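Local coordinates for protein DNA polymerase III subunit beta (Helicobacter pylori 26695, PDB 4S3I) that forms a sliding clamp on DNA, tethering DNA polymerases and other proteins to it and making replication processive, at residues 334-340 with 352-356; 133-139 with 362-367. One frame throughout, in Å; residues are numbered along the deposited sequence.

Contact 1: residues 334-340 with 352-356; sequences LGTTQFV and IQESL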
loop_
_atom_site.group_PDB
_atom_site.type_symbol
_atom_site.label_atom_id
_atom_site.label_comp_id
_atom_site.label_asym_id
_atom_site.label_seq_id
_atom_site.Cartn_x
_atom_site.Cartn_y
_atom_site.Cartn_z
ATOM N N LEU A 334 22.115 -1.339 -12.127
ATOM C CA LEU A 334 23.562 -1.572 -11.991
ATOM C C LEU A 334 23.952 -2.080 -10.621
ATOM O O LEU A 334 23.453 -1.585 -9.610
ATOM C CB LEU A 334 24.322 -0.266 -12.231
ATOM C CG LEU A 334 24.003 0.415 -13.547
ATOM C CD1 LEU A 334 24.843 1.681 -13.649
ATOM C CD2 LEU A 334 24.311 -0.538 -14.704
ATOM N N GLY A 335 24.879 -3.033 -10.570
ATOM C CA GLY A 335 25.315 -3.588 -9.295
ATOM C C GLY A 335 26.596 -3.000 -8.705
ATOM O O GLY A 335 27.055 -3.447 -7.657
ATOM N N THR A 336 27.177 -2.001 -9.358
ATOM C CA THR A 336 28.475 -1.455 -8.915
ATOM C C THR A 336 28.273 -0.081 -8.301
ATOM O O THR A 336 27.275 0.556 -8.571
ATOM C CB THR A 336 29.431 -1.309 -10.098
ATOM O OG1 THR A 336 28.742 -0.650 -11.171
ATOM C CG2 THR A 336 29.912 -2.685 -10.580
ATOM N N THR A 337 29.242 0.391 -7.513
ATOM C CA THR A 337 29.121 1.693 -6.842
ATOM C C THR A 337 29.358 2.846 -7.801
ATOM O O THR A 337 28.992 3.983 -7.523
ATOM C CB THR A 337 30.105 1.809 -5.690
ATOM O OG1 THR A 337 31.426 1.912 -6.230
ATOM C CG2 THR A 337 30.013 0.568 -4.787
ATOM N N GLN A 338 30.010 2.551 -8.921
ATOM C CA GLN A 338 30.260 3.547 -9.955
ATOM C C GLN A 338 29.650 3.087 -11.251
ATOM O O GLN A 338 29.385 1.897 -11.423
ATOM C CB GLN A 338 31.770 3.765 -10.135
ATOM C CG GLN A 338 32.468 4.250 -8.884
ATOM C CD GLN A 338 33.943 4.550 -9.125
ATOM O OE1 GLN A 338 34.755 3.637 -9.316
ATOM N NE2 GLN A 338 34.291 5.838 -9.150
ATOM N N PHE A 339 29.423 4.016 -12.164
ATOM C CA PHE A 339 28.910 3.655 -13.465
ATOM C C PHE A 339 29.697 4.376 -14.549
ATOM O O PHE A 339 30.395 5.366 -14.289
ATOM C CB PHE A 339 27.401 3.951 -13.599
ATOM C CG PHE A 339 27.054 5.427 -13.677
ATOM C CD1 PHE A 339 26.944 6.192 -12.514
ATOM C CD2 PHE A 339 26.791 6.033 -14.903
ATOM C CE1 PHE A 339 26.615 7.550 -12.572
ATOM C CE2 PHE A 339 26.456 7.380 -14.975
ATOM C CZ PHE A 339 26.362 8.150 -13.796
ATOM N N VAL A 340 29.579 3.870 -15.765
ATOM C CA VAL A 340 30.206 4.505 -16.898
ATOM C C VAL A 340 29.140 5.049 -17.806
ATOM O O VAL A 340 28.194 4.339 -18.185
ATOM C CB VAL A 340 31.118 3.536 -17.648
ATOM C CG1 VAL A 340 31.667 4.202 -18.910
ATOM C CG2 VAL A 340 32.241 3.079 -16.733
ATOM N N ILE A 352 24.557 3.676 -20.523
ATOM C CA ILE A 352 24.882 3.585 -19.098
ATOM C C ILE A 352 25.168 2.134 -18.771
ATOM O O ILE A 352 24.385 1.258 -19.125
ATOM C CB ILE A 352 23.716 4.126 -18.222
ATOM C CG1 ILE A 352 23.628 5.649 -18.353
ATOM C CG2 ILE A 352 23.899 3.744 -16.748
ATOM C CD1 ILE A 352 22.385 6.252 -17.726
ATOM N N GLN A 353 26.296 1.865 -18.118
ATOM C CA GLN A 353 26.623 0.490 -17.763
ATOM C C GLN A 353 27.491 0.443 -16.518
ATOM O O GLN A 353 27.965 1.487 -16.050
ATOM C CB GLN A 353 27.285 -0.243 -18.943
ATOM C CG GLN A 353 28.679 0.230 -19.279
ATOM C CD GLN A 353 29.215 -0.376 -20.578
ATOM O OE1 GLN A 353 30.329 -0.067 -20.993
ATOM N NE2 GLN A 353 28.420 -1.236 -21.220
ATOM N N GLU A 354 27.684 -0.754 -15.970
ATOM C CA GLU A 354 28.471 -0.892 -14.765
ATOM C C GLU A 354 29.909 -0.495 -15.056
ATOM O O GLU A 354 30.372 -0.555 -16.200
ATOM C CB GLU A 354 28.446 -2.340 -14.233
ATOM C CG GLU A 354 27.076 -2.853 -13.816
ATOM C CD GLU A 354 27.134 -4.150 -13.007
ATOM O OE1 GLU A 354 28.234 -4.727 -12.852
ATOM O OE2 GLU A 354 26.076 -4.588 -12.505
ATOM N N SER A 355 30.617 -0.099 -14.011
ATOM C CA SER A 355 32.056 0.020 -14.090
ATOM C C SER A 355 32.555 -1.416 -14.261
ATOM O O SER A 355 31.968 -2.348 -13.683
ATOM C CB SER A 355 32.584 0.641 -12.790
ATOM O OG SER A 355 33.980 0.836 -12.835
ATOM N N LEU A 356 33.619 -1.608 -15.043
ATOM C CA LEU A 356 34.167 -2.952 -15.290
ATOM C C LEU A 356 33.114 -3.931 -15.847
ATOM O O LEU A 356 33.103 -5.106 -15.459
ATOM C CB LEU A 356 34.760 -3.566 -14.011
ATOM C CG LEU A 356 35.799 -2.805 -13.188
ATOM C CD1 LEU A 356 36.313 -3.692 -12.056
ATOM C CD2 LEU A 356 36.946 -2.332 -14.055
#
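In the antiparallel hairpin of strands 338-343 and 350-354, in the C-terminal domain of the clamp, V340 pairs with Q353 and F339 with E354. V340 N to Q353 O (2.9 Å) and Q353 N to V340 O (3.1 Å) form a reciprocal hydrogen-bonded pair. The next pair, F339 with E354, is non-hydrogen-bonded; beyond it the strands separate, and S355 N gives only a weak bond to Q338 O. That oxygen is gripped more firmly by T336 OG1 (2.6 Å), almost in line with its C=O bond, which ties the incoming loop to the strand end. E354 reaches across to the loop: with CG anti to its own carbonyl carbon (chi1 -63°) and the chain extended beyond, it brings OE2 to G335 N at 2.8 Å, the donor arriving 54° out of the carboxylate plane. L334 runs past this chain in the opposite direction, CD2 lying 3.7 Å from E354 CG. The L334 and I352 side chains cross at about a right angle, CD1 of L334 3.8 Å from CG2 of I352, which also touches F339. Helix 324-332 packing on this hairpin of a larger antiparallel sheet is the helix-on-sheet arrangement of the beta sliding clamp.

Contact 2: residues 133-139 with 362-367; sequences APFLVDA and HLNAKI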
loop_
_atom_site.group_PDB
_atom_site.type_symbol
_atom_site.label_atom_id
_atom_site.label_comp_id
_atom_site.label_asym_id
_atom_site.label_seq_id
_atom_site.Cartn_x
_atom_site.Cartn_y
_atom_site.Cartn_z
ATOM N N ALA A 133 22.220 -20.578 -11.084
ATOM C CA ALA A 133 22.645 -19.335 -10.446
ATOM C C ALA A 133 21.587 -18.270 -10.699
ATOM O O ALA A 133 20.755 -18.435 -11.592
ATOM C CB ALA A 133 24.001 -18.898 -10.980
ATOM N N PRO A 134 21.612 -17.166 -9.927
ATOM C CA PRO A 134 20.513 -16.203 -10.074
ATOM C C PRO A 134 20.595 -15.334 -11.325
ATOM O O PRO A 134 19.756 -14.450 -11.485
ATOM C CB PRO A 134 20.658 -15.303 -8.832
ATOM C CG PRO A 134 21.522 -16.082 -7.873
ATOM C CD PRO A 134 22.438 -16.892 -8.737
ATOM N N PHE A 135 21.564 -15.568 -12.202
ATOM C CA PHE A 135 21.800 -14.620 -13.306
ATOM C C PHE A 135 20.595 -14.334 -14.228
ATOM O O PHE A 135 20.393 -13.194 -14.654
ATOM C CB PHE A 135 23.032 -15.023 -14.138
ATOM C CG PHE A 135 22.955 -16.407 -14.709
ATOM C CD1 PHE A 135 23.623 -17.454 -14.098
ATOM C CD2 PHE A 135 22.223 -16.663 -15.863
ATOM C CE1 PHE A 135 23.563 -18.733 -14.616
ATOM C CE2 PHE A 135 22.151 -17.943 -16.386
ATOM C CZ PHE A 135 22.826 -18.982 -15.758
ATOM N N LEU A 136 19.798 -15.351 -14.543
ATOM C CA LEU A 136 18.682 -15.136 -15.463
ATOM C C LEU A 136 17.584 -14.277 -14.835
ATOM O O LEU A 136 17.122 -13.317 -15.456
ATOM C CB LEU A 136 18.126 -16.465 -15.987
ATOM C CG LEU A 136 17.022 -16.358 -17.049
ATOM C CD1 LEU A 136 17.510 -15.583 -18.269
ATOM C CD2 LEU A 136 16.546 -17.756 -17.467
ATOM N N VAL A 137 17.171 -14.584 -13.607
ATOM C CA VAL A 137 16.118 -13.763 -13.005
ATOM C C VAL A 137 16.651 -12.375 -12.633
ATOM O O VAL A 137 15.889 -11.411 -12.520
ATOM C CB VAL A 137 15.423 -14.433 -11.798
ATOM C CG1 VAL A 137 15.012 -15.871 -12.141
ATOM C CG2 VAL A 137 16.319 -14.396 -10.549
ATOM N N ASP A 138 17.960 -12.285 -12.428
ATOM C CA ASP A 138 18.592 -10.994 -12.183
ATOM C C ASP A 138 18.451 -10.138 -13.441
ATOM O O ASP A 138 18.061 -8.979 -13.377
ATOM C CB ASP A 138 20.066 -11.195 -11.822
ATOM C CG ASP A 138 20.738 -9.903 -11.360
ATOM O OD1 ASP A 138 20.148 -9.193 -10.523
ATOM O OD2 ASP A 138 21.854 -9.594 -11.835
ATOM N N ALA A 139 18.760 -10.729 -14.591
ATOM C CA ALA A 139 18.575 -10.056 -15.868
ATOM C C ALA A 139 17.111 -9.656 -16.066
ATOM O O ALA A 139 16.819 -8.544 -16.492
ATOM C CB ALA A 139 19.062 -10.954 -17.025
ATOM N N HIS A 362 29.876 -14.479 -12.420
ATOM C CA HIS A 362 29.201 -15.772 -12.334
ATOM C C HIS A 362 27.715 -15.657 -11.989
ATOM O O HIS A 362 26.849 -16.148 -12.719
ATOM C CB HIS A 362 29.886 -16.635 -11.270
ATOM C CG HIS A 362 30.777 -17.699 -11.829
ATOM N ND1 HIS A 362 30.684 -18.138 -13.132
ATOM C CD2 HIS A 362 31.777 -18.415 -11.261
ATOM C CE1 HIS A 362 31.589 -19.078 -13.343
ATOM N NE2 HIS A 362 32.264 -19.265 -12.223
ATOM N N LEU A 363 27.440 -15.000 -10.868
ATOM C CA LEU A 363 26.144 -15.069 -10.200
ATOM C C LEU A 363 25.122 -14.066 -10.713
ATOM O O LEU A 363 23.911 -14.246 -10.544
ATOM C CB LEU A 363 26.361 -14.857 -8.707
ATOM C CG LEU A 363 27.317 -15.903 -8.147
ATOM C CD1 LEU A 363 28.188 -15.350 -7.026
ATOM C CD2 LEU A 363 26.528 -17.111 -7.687
ATOM N N ASN A 364 25.623 -13.024 -11.363
ATOM C CA ASN A 364 24.843 -11.827 -11.650
ATOM C C ASN A 364 24.838 -11.478 -13.132
ATOM O O ASN A 364 25.762 -11.819 -13.868
ATOM C CB ASN A 364 25.452 -10.665 -10.874
ATOM C CG ASN A 364 26.974 -10.597 -11.050
ATOM O OD1 ASN A 364 27.701 -11.508 -10.627
ATOM N ND2 ASN A 364 27.458 -9.525 -11.683
ATOM N N ALA A 365 23.798 -10.782 -13.568
ATOM C CA ALA A 365 23.777 -10.253 -14.921
ATOM C C ALA A 365 24.275 -8.811 -14.860
ATOM O O ALA A 365 23.948 -8.093 -13.913
ATOM C CB ALA A 365 22.377 -10.291 -15.476
ATOM N N LYS A 366 25.026 -8.371 -15.868
ATOM C CA LYS A 366 25.367 -6.949 -15.969
ATOM C C LYS A 366 24.609 -6.308 -17.115
ATOM O O LYS A 366 24.839 -6.615 -18.284
ATOM C CB LYS A 366 26.872 -6.744 -16.133
ATOM C CG LYS A 366 27.702 -7.432 -15.061
ATOM C CD LYS A 366 29.152 -6.989 -15.143
ATOM C CE LYS A 366 30.022 -7.762 -14.166
ATOM N NZ LYS A 366 31.456 -7.385 -14.382
ATOM N N ILE A 367 23.697 -5.417 -16.758
ATOM C CA ILE A 367 22.784 -4.804 -17.709
ATOM C C ILE A 367 23.353 -3.453 -18.140
ATOM O O ILE A 367 23.876 -2.707 -17.311
ATOM C CB ILE A 367 21.377 -4.588 -17.070
ATOM C CG1 ILE A 367 20.511 -5.849 -17.196
ATOM C CG2 ILE A 367 20.631 -3.447 -17.752
ATOM C CD1 ILE A 367 21.143 -7.122 -16.701
#
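L363, A365 and D138 lose the most surface where the loop 362-367 lies across the first turn of helix 135-143. L363 meets the start of the helix chiefly through its backbone oxygen. L363 O lies 3.5 Å from P134 CD, and P134 CB and F135 CB are also close to it; it approaches F135 N too, but at an angle too poor for a hydrogen bond. The leucine side chain adds a looser apolar touch, CD2 to P134 CD at 4.2 Å. Beside it the F135 ring has CD1 3.7 Å from H362 O, while the end of the ring leads away from the loop, and F135 also touches L185 and I188.

One turn further along, D138 takes hold of the loop backbone. Its CG stands opposite its own N (chi1 -172°), which carries the carboxylate out to the loop, and A365 N donates to the anti lone pair of OD2 at 2.9 Å, with 156° at the hydrogen. This is an interdomain junction of the beta sliding clamp: the helix belongs to the central domain and the loop to the C-terminal domain, just ahead of strand 368-371, which continues the sheet of strand 179-185. D138 OD2 and A365 O, both acceptors, lie 3.3 Å apart. K142, one turn beyond D138, forms a salt bridge with that OD2 and a hydrogen bond with A365 O, so its ammonium group probably offsets their closeness.

A365 directs its methyl group at the helix. A365 CB packs 3.7 Å from A139 CB and 3.6 Å from F135 O, the carbonyl that accepts the helical bond of A139 N, and it also touches L185. I367 follows with CD1 4.0 Å from A139 CA, beside T183 of the adjoining strand.

How the contacts relate
The centres of contacts 1 and 2 lie 15 Å apart, and the chain returning from the hairpin of contact 1 supplies the loop of contact 2. The two also touch directly: K366, which takes no part in contact 2 across the helix, sends NZ to L356 O in a 3.0 Å hydrogen bond. I367 O also lies 3.4 Å from L334 CD2. Immediately afterwards strand 368-371 pairs with strand 350-354, so hairpin and loop are joined through one sheet running from strands of the central domain to those of the C-terminal domain. In beta clamps partner proteins dock by short peptides in a pocket between these domains, so the junction spanned here is probably close to such a site.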